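Local coordinates for protein acyl-coenzyme A oxidase 1 (Yarrowia lipolytica, PDB 5Y9D) that catalyses the FAD-dependent oxidation of acyl-CoA by molecular oxygen to trans-2-enoyl-CoA and hydrogen peroxide in peroxisomal fatty acid beta-oxidation, at residues A[41-50]-A[581-592]. Residues are numbered along the deposited sequence; the frame is centred on the assembly and turned at random.
Sequences QFTVRDVTNF and IATAKDDIKPHL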
loop_
_atom_site.group_PDB
_atom_site.type_symbol
_atom_site.label_atom_id
_atom_site.label_comp_id
_atom_site.label_asym_id
_atom_site.label_seq_id
_atom_site.Cartn_x
_atom_site.Cartn_y
_atom_site.Cartn_z
ATOM N N GLN A 41 -6.963 -25.979 -21.058
ATOM C CA GLN A 41 -7.676 -27.251 -21.232
ATOM C C GLN A 41 -9.151 -27.063 -21.529
ATOM O O GLN A 41 -9.819 -28.015 -21.903
ATOM C CB GLN A 41 -7.571 -28.080 -19.946
ATOM C CG GLN A 41 -6.987 -29.480 -20.133
ATOM C CD GLN A 41 -5.475 -29.476 -20.015
ATOM O OE1 GLN A 41 -4.811 -28.604 -20.579
ATOM N NE2 GLN A 41 -4.923 -30.434 -19.264
ATOM N N PHE A 42 -9.646 -25.840 -21.326
ATOM C CA PHE A 42 -11.076 -25.501 -21.390
ATOM C C PHE A 42 -11.348 -24.328 -22.364
ATOM O O PHE A 42 -10.439 -23.642 -22.805
ATOM C CB PHE A 42 -11.589 -25.169 -19.965
ATOM C CG PHE A 42 -10.798 -24.084 -19.257
ATOM C CD1 PHE A 42 -11.046 -22.742 -19.507
ATOM C CD2 PHE A 42 -9.802 -24.405 -18.365
ATOM C CE1 PHE A 42 -10.298 -21.755 -18.885
ATOM C CE2 PHE A 42 -9.071 -23.422 -17.729
ATOM C CZ PHE A 42 -9.304 -22.093 -18.001
ATOM N N THR A 43 -12.599 -24.114 -22.716
ATOM C CA THR A 43 -12.999 -22.947 -23.485
ATOM C C THR A 43 -13.104 -21.718 -22.572
ATOM O O THR A 43 -13.950 -21.675 -21.661
ATOM C CB THR A 43 -14.356 -23.184 -24.141
ATOM O OG1 THR A 43 -14.256 -24.319 -25.017
ATOM C CG2 THR A 43 -14.829 -21.932 -24.924
ATOM N N VAL A 44 -12.253 -20.722 -22.821
ATOM C CA VAL A 44 -12.147 -19.554 -21.937
ATOM C C VAL A 44 -13.507 -18.941 -21.632
ATOM O O VAL A 44 -13.796 -18.606 -20.510
ATOM C CB VAL A 44 -11.235 -18.454 -22.530
ATOM C CG1 VAL A 44 -11.376 -17.157 -21.755
ATOM C CG2 VAL A 44 -9.790 -18.902 -22.521
ATOM N N ARG A 45 -14.349 -18.813 -22.637
ATOM C CA ARG A 45 -15.631 -18.151 -22.462
ATOM C C ARG A 45 -16.564 -18.908 -21.538
ATOM O O ARG A 45 -17.501 -18.312 -21.020
ATOM C CB ARG A 45 -16.292 -17.931 -23.804
ATOM C CG ARG A 45 -17.364 -16.885 -23.784
ATOM C CD ARG A 45 -18.061 -16.845 -25.120
ATOM N NE ARG A 45 -19.099 -15.809 -25.183
ATOM C CZ ARG A 45 -18.871 -14.497 -25.329
ATOM N NH1 ARG A 45 -17.633 -13.997 -25.356
ATOM N NH2 ARG A 45 -19.892 -13.674 -25.416
ATOM N N ASP A 46 -16.344 -20.210 -21.316
ATOM C CA ASP A 46 -17.181 -20.913 -20.354
ATOM C C ASP A 46 -16.860 -20.391 -18.925
ATOM O O ASP A 46 -17.772 -20.156 -18.136
ATOM C CB ASP A 46 -17.024 -22.439 -20.443
ATOM C CG ASP A 46 -17.640 -23.057 -21.714
ATOM O OD1 ASP A 46 -18.597 -22.518 -22.312
ATOM O OD2 ASP A 46 -17.173 -24.139 -22.101
ATOM N N VAL A 47 -15.583 -20.201 -18.595
ATOM C CA VAL A 47 -15.215 -19.607 -17.302
ATOM C C VAL A 47 -15.701 -18.152 -17.200
ATOM O O VAL A 47 -16.190 -17.749 -16.159
ATOM C CB VAL A 47 -13.698 -19.637 -17.013
ATOM C CG1 VAL A 47 -13.431 -19.189 -15.584
ATOM C CG2 VAL A 47 -13.141 -21.032 -17.207
ATOM N N THR A 48 -15.567 -17.387 -18.284
ATOM C CA THR A 48 -16.040 -15.996 -18.335
ATOM C C THR A 48 -17.556 -15.945 -18.035
ATOM O O THR A 48 -18.007 -15.135 -17.245
ATOM C CB THR A 48 -15.692 -15.331 -19.704
ATOM O OG1 THR A 48 -14.281 -15.447 -19.967
ATOM C CG2 THR A 48 -16.027 -13.865 -19.693
ATOM N N ASN A 49 -18.305 -16.869 -18.624
ATOM C CA ASN A 49 -19.751 -17.032 -18.385
ATOM C C ASN A 49 -20.075 -17.453 -16.966
ATOM O O ASN A 49 -21.018 -16.968 -16.368
ATOM C CB ASN A 49 -20.326 -18.030 -19.385
ATOM C CG ASN A 49 -20.367 -17.458 -20.784
ATOM O OD1 ASN A 49 -20.266 -16.227 -20.979
ATOM N ND2 ASN A 49 -20.518 -18.330 -21.777
ATOM N N PHE A 50 -19.256 -18.320 -16.411
ATOM C CA PHE A 50 -19.394 -18.665 -15.021
ATOM C C PHE A 50 -19.196 -17.456 -14.109
ATOM O O PHE A 50 -19.910 -17.296 -13.130
ATOM C CB PHE A 50 -18.374 -19.729 -14.674
ATOM C CG PHE A 50 -18.228 -19.959 -13.225
ATOM C CD1 PHE A 50 -19.052 -20.850 -12.579
ATOM C CD2 PHE A 50 -17.257 -19.286 -12.506
ATOM C CE1 PHE A 50 -18.909 -21.078 -11.221
ATOM C CE2 PHE A 50 -17.126 -19.486 -11.143
ATOM C CZ PHE A 50 -17.949 -20.393 -10.502
ATOM N N ILE A 581 -19.630 -23.186 -7.628
ATOM C CA ILE A 581 -18.893 -24.274 -8.311
ATOM C C ILE A 581 -19.790 -25.518 -8.466
ATOM O O ILE A 581 -19.631 -26.326 -9.399
ATOM C CB ILE A 581 -17.588 -24.635 -7.544
ATOM C CG1 ILE A 581 -16.741 -23.374 -7.350
ATOM C CG2 ILE A 581 -16.788 -25.739 -8.241
ATOM C CD1 ILE A 581 -15.243 -23.570 -7.325
ATOM N N ALA A 582 -20.743 -25.641 -7.543
ATOM C CA ALA A 582 -21.749 -26.673 -7.590
ATOM C C ALA A 582 -22.630 -26.553 -8.820
ATOM O O ALA A 582 -23.183 -27.578 -9.279
ATOM C CB ALA A 582 -22.617 -26.622 -6.326
ATOM N N THR A 583 -22.765 -25.327 -9.345
ATOM C CA THR A 583 -23.727 -25.029 -10.415
ATOM C C THR A 583 -23.082 -24.879 -11.782
ATOM O O THR A 583 -23.756 -24.547 -12.760
ATOM C CB THR A 583 -24.500 -23.736 -10.125
ATOM O OG1 THR A 583 -23.617 -22.616 -10.176
ATOM C CG2 THR A 583 -25.127 -23.779 -8.758
ATOM N N ALA A 584 -21.778 -25.128 -11.850
ATOM C CA ALA A 584 -20.984 -24.835 -13.046
ATOM C C ALA A 584 -21.208 -25.853 -14.149
ATOM O O ALA A 584 -21.684 -26.966 -13.886
ATOM C CB ALA A 584 -19.499 -24.807 -12.678
ATOM N N LYS A 585 -20.835 -25.482 -15.377
ATOM C CA LYS A 585 -20.604 -26.481 -16.422
ATOM C C LYS A 585 -19.536 -27.429 -15.922
ATOM O O LYS A 585 -18.585 -27.021 -15.253
ATOM C CB LYS A 585 -20.147 -25.862 -17.756
ATOM C CG LYS A 585 -21.289 -25.502 -18.686
ATOM C CD LYS A 585 -20.916 -25.617 -20.165
ATOM C CE LYS A 585 -21.945 -24.901 -21.052
ATOM N NZ LYS A 585 -23.375 -25.052 -20.606
ATOM N N ASP A 586 -19.681 -28.692 -16.281
ATOM C CA ASP A 586 -18.822 -29.751 -15.755
ATOM C C ASP A 586 -17.371 -29.657 -16.230
ATOM O O ASP A 586 -16.422 -29.860 -15.453
ATOM C CB ASP A 586 -19.435 -31.105 -16.113
ATOM C CG ASP A 586 -20.822 -31.314 -15.451
ATOM O OD1 ASP A 586 -20.950 -31.078 -14.194
ATOM O OD2 ASP A 586 -21.761 -31.709 -16.203
ATOM N N ASP A 587 -17.189 -29.284 -17.488
ATOM C CA ASP A 587 -15.863 -29.251 -18.064
ATOM C C ASP A 587 -14.916 -28.297 -17.295
ATOM O O ASP A 587 -13.713 -28.536 -17.230
ATOM C CB ASP A 587 -15.971 -28.914 -19.554
ATOM C CG ASP A 587 -17.209 -29.560 -20.207
ATOM O OD1 ASP A 587 -18.350 -29.181 -19.827
ATOM O OD2 ASP A 587 -17.047 -30.468 -21.064
ATOM N N ILE A 588 -15.469 -27.245 -16.688
ATOM C CA ILE A 588 -14.666 -26.248 -15.964
ATOM C C ILE A 588 -14.638 -26.526 -14.486
ATOM O O ILE A 588 -13.723 -26.079 -13.772
ATOM C CB ILE A 588 -15.125 -24.793 -16.234
ATOM C CG1 ILE A 588 -16.568 -24.570 -15.789
ATOM C CG2 ILE A 588 -14.992 -24.468 -17.713
ATOM C CD1 ILE A 588 -17.245 -23.349 -16.386
ATOM N N LYS A 589 -15.591 -27.312 -14.014
ATOM C CA LYS A 589 -15.726 -27.525 -12.558
ATOM C C LYS A 589 -14.417 -27.917 -11.844
ATOM O O LYS A 589 -14.120 -27.369 -10.772
ATOM C CB LYS A 589 -16.829 -28.529 -12.236
ATOM C CG LYS A 589 -17.578 -28.204 -10.966
ATOM C CD LYS A 589 -18.197 -29.431 -10.313
ATOM C CE LYS A 589 -19.615 -29.702 -10.795
ATOM N NZ LYS A 589 -20.386 -30.395 -9.718
ATOM N N PRO A 590 -13.612 -28.818 -12.437
ATOM C CA PRO A 590 -12.412 -29.266 -11.704
ATOM C C PRO A 590 -11.322 -28.218 -11.554
ATOM O O PRO A 590 -10.629 -28.211 -10.546
ATOM C CB PRO A 590 -11.904 -30.459 -12.522
ATOM C CG PRO A 590 -13.087 -30.883 -13.316
ATOM C CD PRO A 590 -13.822 -29.616 -13.649
ATOM N N HIS A 591 -11.184 -27.335 -12.537
ATOM C CA HIS A 591 -10.228 -26.223 -12.439
ATOM C C HIS A 591 -10.717 -25.187 -11.446
ATOM O O HIS A 591 -9.933 -24.660 -10.648
ATOM C CB HIS A 591 -9.993 -25.570 -13.792
ATOM C CG HIS A 591 -9.631 -26.539 -14.872
ATOM N ND1 HIS A 591 -10.516 -26.903 -15.871
ATOM C CD2 HIS A 591 -8.493 -27.237 -15.097
ATOM C CE1 HIS A 591 -9.938 -27.790 -16.661
ATOM N NE2 HIS A 591 -8.708 -28.006 -16.217
ATOM N N LEU A 592 -12.016 -24.892 -11.497
ATOM C CA LEU A 592 -12.623 -24.019 -10.509
ATOM C C LEU A 592 -12.527 -24.619 -9.108
ATOM O O LEU A 592 -12.337 -23.876 -8.117
ATOM C CB LEU A 592 -14.074 -23.730 -10.848
ATOM C CG LEU A 592 -14.402 -22.920 -12.105
ATOM C CD1 LEU A 592 -15.909 -22.911 -12.221
ATOM C CD2 LEU A 592 -13.903 -21.491 -12.056
#
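Leu592 sets its CD1 methyl squarely over one face of the Phe50 ring, 3.5 Å from the ring centroid and 6° off the normal, a CH-pi contact in which all six ring carbons lie about equally far from the methyl. The second methyl, CD2, leans over the CD2-CE2 side of the same ring, while Ala584 CB approaches Phe50 CD1 obliquely at 4.0 Å. The ring reaches this place because its CG stands anti to the backbone N (chi1 168°), which carries it out from helix 44-52 beneath Leu592, with Ala584 CB on the same side of the ring plane but out past its CD1-CE1 side. With an alanine in place of Phe50, the CD1 methyl of Leu592 would probably lose the ring face it rests on, and a gap is likely to open beside Ala584. One turn back from Phe50, Ile588, from the connection before helix 589-606, lies against the flank of helix 44-52: CG2 packs on Val47 CG2 at 3.9 Å and on Asp46 CB, and CD1 rests 3.7 Å from Asp46 O, a carbonyl that already accepts the helical hydrogen bond of Phe50 N. The contact joins the N-terminal helical part of the acyl-CoA oxidase fold to its C-terminal all-helical part, well away from the FAD. Tyr369 and Met373 of helix 355-391 adjoin the apolar side. Toward the start of 41-50 the fit is sparser. Phe42 and His591 meet with their planes at 50°, Phe42 CD2 lying over one imidazole face near its rim, 3.6 Å from ND1. The solvent side is looser still: the exposed Lys585 passes Asp46 with its CE 4.3 Å from OD1, but NZ stays 5.7 Å from that oxygen, too far for a salt bridge.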